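Long-range contact in outer protein YopM (Yersinia pestis, PDB 1JL5), which is a leucine-rich repeat effector that probably alters host cell physiology and promotes bacterial survival in host tissues: residues G55-L69 / E77-P91. Numbering follows the deposited sequence.
Sequences GEQREMAVSRLRDCL and ELNNLGLSSLPELPP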
ATOM      1  N   GLY A  55      -4.087  12.642  31.652  1.00 37.19           N
ATOM      2  CA  GLY A  55      -5.029  13.243  30.728  1.00 34.65           C
ATOM      3  C   GLY A  55      -6.484  12.908  30.962  1.00 33.94           C
ATOM      4  O   GLY A  55      -7.320  13.129  30.085  1.00 33.61           O
ATOM      5  N   GLU A  56      -6.800  12.369  32.132  1.00 32.39           N
ATOM      6  CA  GLU A  56      -8.184  12.048  32.424  1.00 31.58           C
ATOM      7  C   GLU A  56      -8.949  13.352  32.496  1.00 31.11           C
ATOM      8  O   GLU A  56      -8.537  14.295  33.165  1.00 33.22           O
ATOM      9  CB  GLU A  56      -8.293  11.292  33.740  1.00 32.17           C
ATOM     10  CG  GLU A  56      -7.541   9.989  33.721  1.00 30.27           C
ATOM     11  CD  GLU A  56      -8.061   9.018  34.736  1.00 29.80           C
ATOM     12  OE1 GLU A  56      -9.280   9.046  35.003  1.00 30.82           O
ATOM     13  OE2 GLU A  56      -7.261   8.215  35.251  1.00 31.66           O
ATOM     14  N   GLN A  57     -10.054  13.416  31.775  1.00 29.78           N
ATOM     15  CA  GLN A  57     -10.861  14.616  31.754  1.00 30.40           C
ATOM     16  C   GLN A  57     -12.012  14.462  32.729  1.00 28.61           C
ATOM     17  O   GLN A  57     -13.182  14.473  32.361  1.00 27.42           O
ATOM     18  CB  GLN A  57     -11.348  14.854  30.331  1.00 31.49           C
ATOM     19  CG  GLN A  57     -10.175  15.022  29.386  1.00 34.49           C
ATOM     20  CD  GLN A  57     -10.586  15.074  27.945  1.00 38.23           C
ATOM     21  OE1 GLN A  57     -11.124  14.110  27.408  1.00 39.62           O
ATOM     22  NE2 GLN A  57     -10.332  16.205  27.299  1.00 40.96           N
ATOM     23  N   ARG A  58     -11.653  14.306  33.994  1.00 28.64           N
ATOM     24  CA  ARG A  58     -12.646  14.135  35.028  1.00 29.20           C
ATOM     25  C   ARG A  58     -13.462  15.396  35.214  1.00 29.11           C
ATOM     26  O   ARG A  58     -14.635  15.328  35.560  1.00 29.73           O
ATOM     27  CB  ARG A  58     -11.968  13.723  36.323  1.00 26.80           C
ATOM     28  CG  ARG A  58     -11.176  12.461  36.133  1.00 27.05           C
ATOM     29  CD  ARG A  58     -10.971  11.725  37.421  1.00 26.93           C
ATOM     30  NE  ARG A  58     -10.372  10.424  37.168  1.00 28.44           N
ATOM     31  CZ  ARG A  58     -10.156   9.513  38.107  1.00 28.36           C
ATOM     32  NH1 ARG A  58     -10.495   9.770  39.363  1.00 30.33           N
ATOM     33  NH2 ARG A  58      -9.600   8.351  37.792  1.00 28.49           N
ATOM     34  N   GLU A  59     -12.855  16.550  34.968  1.00 30.61           N
ATOM     35  CA  GLU A  59     -13.597  17.789  35.119  1.00 33.33           C
ATOM     36  C   GLU A  59     -14.784  17.762  34.176  1.00 32.67           C
ATOM     37  O   GLU A  59     -15.909  18.062  34.569  1.00 33.15           O
ATOM     38  CB  GLU A  59     -12.725  18.997  34.801  1.00 35.63           C
ATOM     39  CG  GLU A  59     -13.499  20.299  34.868  1.00 41.54           C
ATOM     40  CD  GLU A  59     -12.600  21.503  34.753  1.00 45.06           C
ATOM     41  OE1 GLU A  59     -11.588  21.541  35.477  1.00 49.83           O
ATOM     42  OE2 GLU A  59     -12.902  22.415  33.951  1.00 48.36           O
ATOM     43  N   MET A  60     -14.526  17.394  32.925  1.00 32.87           N
ATOM     44  CA  MET A  60     -15.591  17.316  31.939  1.00 32.15           C
ATOM     45  C   MET A  60     -16.559  16.232  32.378  1.00 29.48           C
ATOM     46  O   MET A  60     -17.775  16.398  32.299  1.00 29.91           O
ATOM     47  CB  MET A  60     -15.027  16.967  30.563  1.00 36.12           C
ATOM     48  CG  MET A  60     -16.099  16.782  29.496  1.00 42.28           C
ATOM     49  SD  MET A  60     -16.962  18.315  29.088  1.00 48.80           S
ATOM     50  CE  MET A  60     -18.410  18.215  30.126  1.00 48.99           C
ATOM     51  N   ALA A  61     -16.010  15.116  32.841  1.00 26.74           N
ATOM     52  CA  ALA A  61     -16.836  14.015  33.299  1.00 26.18           C
ATOM     53  C   ALA A  61     -17.738  14.504  34.424  1.00 25.78           C
ATOM     54  O   ALA A  61     -18.951  14.311  34.386  1.00 25.08           O
ATOM     55  CB  ALA A  61     -15.963  12.872  33.784  1.00 24.20           C
ATOM     56  N   VAL A  62     -17.142  15.143  35.425  1.00 25.62           N
ATOM     57  CA  VAL A  62     -17.919  15.657  36.545  1.00 26.35           C
ATOM     58  C   VAL A  62     -18.981  16.591  36.009  1.00 26.10           C
ATOM     59  O   VAL A  62     -20.128  16.558  36.438  1.00 26.37           O
ATOM     60  CB  VAL A  62     -17.041  16.418  37.543  1.00 25.07           C
ATOM     61  CG1 VAL A  62     -17.916  17.104  38.578  1.00 25.41           C
ATOM     62  CG2 VAL A  62     -16.082  15.454  38.221  1.00 24.46           C
ATOM     63  N   SER A  63     -18.592  17.420  35.053  1.00 27.38           N
ATOM     64  CA  SER A  63     -19.528  18.347  34.446  1.00 28.79           C
ATOM     65  C   SER A  63     -20.678  17.562  33.824  1.00 29.37           C
ATOM     66  O   SER A  63     -21.841  17.937  33.959  1.00 29.46           O
ATOM     67  CB  SER A  63     -18.823  19.173  33.375  1.00 29.72           C
ATOM     68  OG  SER A  63     -19.742  20.035  32.734  1.00 37.70           O
ATOM     69  N   ARG A  64     -20.345  16.467  33.144  1.00 30.29           N
ATOM     70  CA  ARG A  64     -21.354  15.626  32.503  1.00 30.80           C
ATOM     71  C   ARG A  64     -22.186  14.977  33.598  1.00 29.25           C
ATOM     72  O   ARG A  64     -23.411  14.925  33.523  1.00 29.19           O
ATOM     73  CB  ARG A  64     -20.690  14.526  31.670  1.00 33.57           C
ATOM     74  CG  ARG A  64     -19.688  15.000  30.624  1.00 37.62           C
ATOM     75  CD  ARG A  64     -20.365  15.522  29.378  1.00 42.24           C
ATOM     76  NE  ARG A  64     -19.391  15.940  28.371  1.00 46.01           N
ATOM     77  CZ  ARG A  64     -18.590  15.115  27.704  1.00 46.03           C
ATOM     78  NH1 ARG A  64     -18.639  13.808  27.924  1.00 45.94           N
ATOM     79  NH2 ARG A  64     -17.728  15.601  26.819  1.00 45.50           N
ATOM     80  N   LEU A  65     -21.500  14.473  34.615  1.00 28.41           N
ATOM     81  CA  LEU A  65     -22.161  13.820  35.734  1.00 28.84           C
ATOM     82  C   LEU A  65     -23.165  14.758  36.379  1.00 29.72           C
ATOM     83  O   LEU A  65     -24.326  14.406  36.584  1.00 29.95           O
ATOM     84  CB  LEU A  65     -21.121  13.390  36.764  1.00 27.68           C
ATOM     85  CG  LEU A  65     -20.300  12.168  36.363  1.00 26.06           C
ATOM     86  CD1 LEU A  65     -19.022  12.106  37.171  1.00 26.17           C
ATOM     87  CD2 LEU A  65     -21.149  10.920  36.566  1.00 23.91           C
ATOM     88  N   ARG A  66     -22.704  15.959  36.696  1.00 31.02           N
ATOM     89  CA  ARG A  66     -23.548  16.956  37.329  1.00 32.66           C
ATOM     90  C   ARG A  66     -24.732  17.286  36.445  1.00 33.59           C
ATOM     91  O   ARG A  66     -25.880  17.251  36.891  1.00 33.80           O
ATOM     92  CB  ARG A  66     -22.740  18.221  37.609  1.00 30.80           C
ATOM     93  CG  ARG A  66     -21.557  17.998  38.524  1.00 30.53           C
ATOM     94  CD  ARG A  66     -20.840  19.302  38.756  1.00 30.83           C
ATOM     95  NE  ARG A  66     -21.744  20.277  39.352  1.00 31.77           N
ATOM     96  CZ  ARG A  66     -21.649  20.713  40.602  1.00 29.89           C
ATOM     97  NH1 ARG A  66     -20.683  20.266  41.394  1.00 25.49           N
ATOM     98  NH2 ARG A  66     -22.526  21.592  41.058  1.00 31.63           N
ATOM     99  N   ASP A  67     -24.453  17.611  35.187  1.00 35.27           N
ATOM    100  CA  ASP A  67     -25.516  17.948  34.258  1.00 36.97           C
ATOM    101  C   ASP A  67     -26.513  16.805  34.207  1.00 35.88           C
ATOM    102  O   ASP A  67     -27.724  17.014  34.240  1.00 35.84           O
ATOM    103  CB  ASP A  67     -24.954  18.200  32.863  1.00 42.20           C
ATOM    104  CG  ASP A  67     -25.995  18.761  31.926  1.00 47.57           C
ATOM    105  OD1 ASP A  67     -26.517  19.855  32.227  1.00 51.17           O
ATOM    106  OD2 ASP A  67     -26.299  18.112  30.901  1.00 52.35           O
ATOM    107  N   CYS A  68     -25.993  15.589  34.139  1.00 33.76           N
ATOM    108  CA  CYS A  68     -26.847  14.420  34.093  1.00 33.40           C
ATOM    109  C   CYS A  68     -27.701  14.360  35.346  1.00 34.07           C
ATOM    110  O   CYS A  68     -28.916  14.178  35.281  1.00 33.79           O
ATOM    111  CB  CYS A  68     -26.007  13.156  33.993  1.00 31.73           C
ATOM    112  SG  CYS A  68     -27.005  11.680  34.045  1.00 30.40           S
ATOM    113  N   LEU A  69     -27.050  14.512  36.493  1.00 34.14           N
ATOM    114  CA  LEU A  69     -27.740  14.482  37.770  1.00 33.62           C
ATOM    115  C   LEU A  69     -28.789  15.583  37.827  1.00 34.18           C
ATOM    116  O   LEU A  69     -29.953  15.327  38.128  1.00 33.68           O
ATOM    117  CB  LEU A  69     -26.739  14.674  38.905  1.00 34.01           C
ATOM    118  CG  LEU A  69     -27.276  14.495  40.324  1.00 32.94           C
ATOM    119  CD1 LEU A  69     -27.700  13.053  40.530  1.00 32.22           C
ATOM    120  CD2 LEU A  69     -26.203  14.881  41.322  1.00 32.65           C
ATOM    121  N   GLU A  77     -23.036  10.580  29.218  1.00 32.47           N
ATOM    122  CA  GLU A  77     -22.063  10.281  28.187  1.00 33.78           C
ATOM    123  C   GLU A  77     -20.703  10.841  28.564  1.00 32.47           C
ATOM    124  O   GLU A  77     -20.494  12.052  28.586  1.00 33.56           O
ATOM    125  CB  GLU A  77     -22.546  10.848  26.847  1.00 34.51           C
ATOM    126  CG  GLU A  77     -21.680  10.473  25.660  1.00 37.00           C
ATOM    127  CD  GLU A  77     -20.590  11.482  25.401  1.00 37.46           C
ATOM    128  OE1 GLU A  77     -20.922  12.618  25.005  1.00 40.76           O
ATOM    129  OE2 GLU A  77     -19.406  11.147  25.598  1.00 37.65           O
ATOM    130  N   LEU A  78     -19.781   9.936  28.867  1.00 31.42           N
ATOM    131  CA  LEU A  78     -18.431  10.297  29.265  1.00 31.70           C
ATOM    132  C   LEU A  78     -17.438   9.693  28.289  1.00 32.47           C
ATOM    133  O   LEU A  78     -16.397   9.181  28.690  1.00 32.83           O
ATOM    134  CB  LEU A  78     -18.157   9.757  30.664  1.00 30.58           C
ATOM    135  CG  LEU A  78     -19.187  10.167  31.712  1.00 29.81           C
ATOM    136  CD1 LEU A  78     -18.926   9.426  33.013  1.00 30.44           C
ATOM    137  CD2 LEU A  78     -19.118  11.669  31.914  1.00 30.42           C
ATOM    138  N   ASN A  79     -17.758   9.758  27.004  1.00 33.64           N
ATOM    139  CA  ASN A  79     -16.884   9.181  26.000  1.00 34.95           C
ATOM    140  C   ASN A  79     -15.555   9.876  25.840  1.00 34.71           C
ATOM    141  O   ASN A  79     -15.457  11.099  25.891  1.00 36.22           O
ATOM    142  CB  ASN A  79     -17.567   9.136  24.633  1.00 35.57           C
ATOM    143  CG  ASN A  79     -18.787   8.261  24.628  1.00 38.60           C
ATOM    144  OD1 ASN A  79     -18.874   7.297  25.390  1.00 41.11           O
ATOM    145  ND2 ASN A  79     -19.735   8.576  23.755  1.00 40.72           N
ATOM    146  N   ASN A  80     -14.530   9.063  25.642  1.00 34.90           N
ATOM    147  CA  ASN A  80     -13.186   9.548  25.410  1.00 35.24           C
ATOM    148  C   ASN A  80     -12.726  10.621  26.384  1.00 34.86           C
ATOM    149  O   ASN A  80     -12.191  11.653  25.977  1.00 34.73           O
ATOM    150  CB  ASN A  80     -13.089  10.063  23.975  1.00 34.80           C
ATOM    151  CG  ASN A  80     -11.671  10.141  23.494  1.00 34.85           C
ATOM    152  OD1 ASN A  80     -10.888   9.222  23.722  1.00 35.55           O
ATOM    153  ND2 ASN A  80     -11.325  11.233  22.824  1.00 36.00           N
ATOM    154  N   LEU A  81     -12.925  10.371  27.672  1.00 33.53           N
ATOM    155  CA  LEU A  81     -12.509  11.321  28.689  1.00 31.99           C
ATOM    156  C   LEU A  81     -11.295  10.779  29.417  1.00 30.94           C
ATOM    157  O   LEU A  81     -10.853  11.339  30.416  1.00 32.41           O
ATOM    158  CB  LEU A  81     -13.652  11.582  29.668  1.00 30.16           C
ATOM    159  CG  LEU A  81     -14.860  12.274  29.033  1.00 30.88           C
ATOM    160  CD1 LEU A  81     -15.905  12.588  30.099  1.00 28.84           C
ATOM    161  CD2 LEU A  81     -14.396  13.554  28.346  1.00 28.77           C
ATOM    162  N   GLY A  82     -10.758   9.682  28.899  1.00 29.72           N
ATOM    163  CA  GLY A  82      -9.587   9.067  29.492  1.00 30.57           C
ATOM    164  C   GLY A  82      -9.788   8.663  30.935  1.00 31.67           C
ATOM    165  O   GLY A  82      -8.828   8.516  31.686  1.00 32.52           O
ATOM    166  N   LEU A  83     -11.040   8.465  31.326  1.00 31.59           N
ATOM    167  CA  LEU A  83     -11.350   8.091  32.697  1.00 30.50           C
ATOM    168  C   LEU A  83     -10.863   6.695  33.045  1.00 30.85           C
ATOM    169  O   LEU A  83     -11.240   5.723  32.397  1.00 31.83           O
ATOM    170  CB  LEU A  83     -12.854   8.177  32.919  1.00 28.37           C
ATOM    171  CG  LEU A  83     -13.447   9.491  32.421  1.00 28.81           C
ATOM    172  CD1 LEU A  83     -14.927   9.532  32.744  1.00 27.71           C
ATOM    173  CD2 LEU A  83     -12.713  10.665  33.061  1.00 27.98           C
ATOM    174  N   SER A  84     -10.017   6.598  34.064  1.00 29.66           N
ATOM    175  CA  SER A  84      -9.507   5.306  34.491  1.00 29.39           C
ATOM    176  C   SER A  84     -10.523   4.698  35.445  1.00 28.51           C
ATOM    177  O   SER A  84     -10.384   3.562  35.886  1.00 30.43           O
ATOM    178  CB  SER A  84      -8.154   5.457  35.186  1.00 29.24           C
ATOM    179  OG  SER A  84      -8.238   6.354  36.274  1.00 30.94           O
ATOM    180  N   SER A  85     -11.548   5.473  35.764  1.00 26.76           N
ATOM    181  CA  SER A  85     -12.605   4.995  36.640  1.00 26.81           C
ATOM    182  C   SER A  85     -13.749   5.973  36.551  1.00 26.05           C
ATOM    183  O   SER A  85     -13.590   7.098  36.071  1.00 25.85           O
ATOM    184  CB  SER A  85     -12.139   4.917  38.097  1.00 27.17           C
ATOM    185  OG  SER A  85     -12.082   6.213  38.673  1.00 28.90           O
ATOM    186  N   LEU A  86     -14.910   5.529  36.996  1.00 25.75           N
ATOM    187  CA  LEU A  86     -16.076   6.377  37.011  1.00 26.22           C
ATOM    188  C   LEU A  86     -16.485   6.453  38.458  1.00 25.85           C
ATOM    189  O   LEU A  86     -16.356   5.484  39.198  1.00 26.83           O
ATOM    190  CB  LEU A  86     -17.222   5.775  36.201  1.00 25.95           C
ATOM    191  CG  LEU A  86     -17.002   5.622  34.699  1.00 26.68           C
ATOM    192  CD1 LEU A  86     -18.296   5.153  34.053  1.00 24.63           C
ATOM    193  CD2 LEU A  86     -16.562   6.954  34.109  1.00 23.91           C
ATOM    194  N   PRO A  87     -16.955   7.619  38.893  1.00 25.86           N
ATOM    195  CA  PRO A  87     -17.374   7.737  40.282  1.00 26.26           C
ATOM    196  C   PRO A  87     -18.784   7.173  40.303  1.00 27.41           C
ATOM    197  O   PRO A  87     -19.267   6.669  39.284  1.00 26.94           O
ATOM    198  CB  PRO A  87     -17.347   9.233  40.507  1.00 26.09           C
ATOM    199  CG  PRO A  87     -17.838   9.745  39.187  1.00 26.44           C
ATOM    200  CD  PRO A  87     -17.084   8.904  38.186  1.00 25.42           C
ATOM    201  N   GLU A  88     -19.444   7.248  41.447  1.00 27.16           N
ATOM    202  CA  GLU A  88     -20.799   6.750  41.539  1.00 27.35           C
ATOM    203  C   GLU A  88     -21.591   7.450  40.447  1.00 25.71           C
ATOM    204  O   GLU A  88     -21.430   8.645  40.224  1.00 23.14           O
ATOM    205  CB  GLU A  88     -21.391   7.083  42.900  1.00 29.45           C
ATOM    206  CG  GLU A  88     -22.668   6.329  43.202  1.00 36.15           C
ATOM    207  CD  GLU A  88     -23.248   6.729  44.538  1.00 38.24           C
ATOM    208  OE1 GLU A  88     -22.453   6.915  45.480  1.00 40.09           O
ATOM    209  OE2 GLU A  88     -24.485   6.853  44.645  1.00 41.18           O
ATOM    210  N   LEU A  89     -22.453   6.704  39.771  1.00 26.15           N
ATOM    211  CA  LEU A  89     -23.242   7.259  38.682  1.00 27.20           C
ATOM    212  C   LEU A  89     -24.513   7.936  39.150  1.00 28.01           C
ATOM    213  O   LEU A  89     -25.012   7.651  40.237  1.00 29.22           O
ATOM    214  CB  LEU A  89     -23.616   6.142  37.711  1.00 26.34           C
ATOM    215  CG  LEU A  89     -22.443   5.356  37.126  1.00 27.09           C
ATOM    216  CD1 LEU A  89     -22.963   4.141  36.387  1.00 27.85           C
ATOM    217  CD2 LEU A  89     -21.635   6.262  36.205  1.00 26.37           C
ATOM    218  N   PRO A  90     -25.041   8.870  38.345  1.00 29.32           N
ATOM    219  CA  PRO A  90     -26.279   9.514  38.778  1.00 30.33           C
ATOM    220  C   PRO A  90     -27.215   8.352  39.105  1.00 32.80           C
ATOM    221  O   PRO A  90     -27.235   7.348  38.395  1.00 31.57           O
ATOM    222  CB  PRO A  90     -26.692  10.302  37.545  1.00 29.69           C
ATOM    223  CG  PRO A  90     -25.356  10.771  37.030  1.00 28.44           C
ATOM    224  CD  PRO A  90     -24.507   9.511  37.131  1.00 28.53           C
ATOM    225  N   PRO A  91     -27.989   8.471  40.193  1.00 34.74           N
ATOM    226  CA  PRO A  91     -28.931   7.456  40.674  1.00 35.65           C
ATOM    227  C   PRO A  91     -29.893   6.775  39.703  1.00 36.26           C
ATOM    228  O   PRO A  91     -30.082   5.558  39.763  1.00 36.64           O
ATOM    229  CB  PRO A  91     -29.668   8.181  41.799  1.00 35.71           C
ATOM    230  CG  PRO A  91     -29.650   9.607  41.343  1.00 37.07           C
ATOM    231  CD  PRO A  91     -28.226   9.758  40.870  1.00 35.54           C
TER
HETATM  232  O   HOH W   1      -9.133   5.910  39.001  1.00 50.23           O
HETATM  233  O   HOH W   2     -17.310  12.971  25.469  1.00 44.07           O
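The Arg-58 guanidinium meets Ser-84 OG at its edge, in plane with Glu-56 OE1 and a water, while the Arg-64 guanidinium has Met-60 CG over one face, offset toward the rim, and Glu-77 OE1 over the other, the carboxylate plane turned 48° from its own. Arg-58 grips Glu-56 side-on, NE and NH2 both pointing at OE1, with NE 2.8 Å from Glu-56 OE1. The same oxygen takes the backbone N-H of Ser-84 from well above the carboxylate plane (Ser-84 N to Glu-56 OE1 2.7 Å), so three donors fix it; the bond from Arg-58 NH2 to Ser-84 OG is weak. Trp-46 of helix 36-48 supplies its carbonyl to Arg-58 NH1 and a cation-pi contact. Arg-64 bends at chi2 (-79°), which brings NH1 to Glu-77 O at 2.6 Å, tilted from the guanidinium plane; a water that accepts from NH1 lies within bonding distance of Asn-79 O.

Helix 58-71 here packs across the first of the curated leucine-rich repeats, on the loop that follows strand 75-77, and so covers the N-terminal end of the solenoid. At the start of the helix, the N-cap residue Gln-57 gives its backbone N-H almost straight to Leu-81 O (2.6 Å from Gln-57 N, 177° at the hydrogen). Ala-61 CB settles among the repeat leucines, 3.6 Å from Leu-83 CD1 and near Leu-81 CD1 and Leu-78 CD2. One turn on, Leu-65 points one methyl at the Pro-87 ring, tightly, CD1 3.3 Å from Pro-87 CG; the second methyl of Leu-65, CD2, rests on Pro-90 CD. Cys-68, with SG anti to the backbone N, sets its sulfur 3.5 Å from Pro-90 CG. Arg-338 of a second subunit bonds to Gly-55 O and Asn-80 O beside the Gln-57 end.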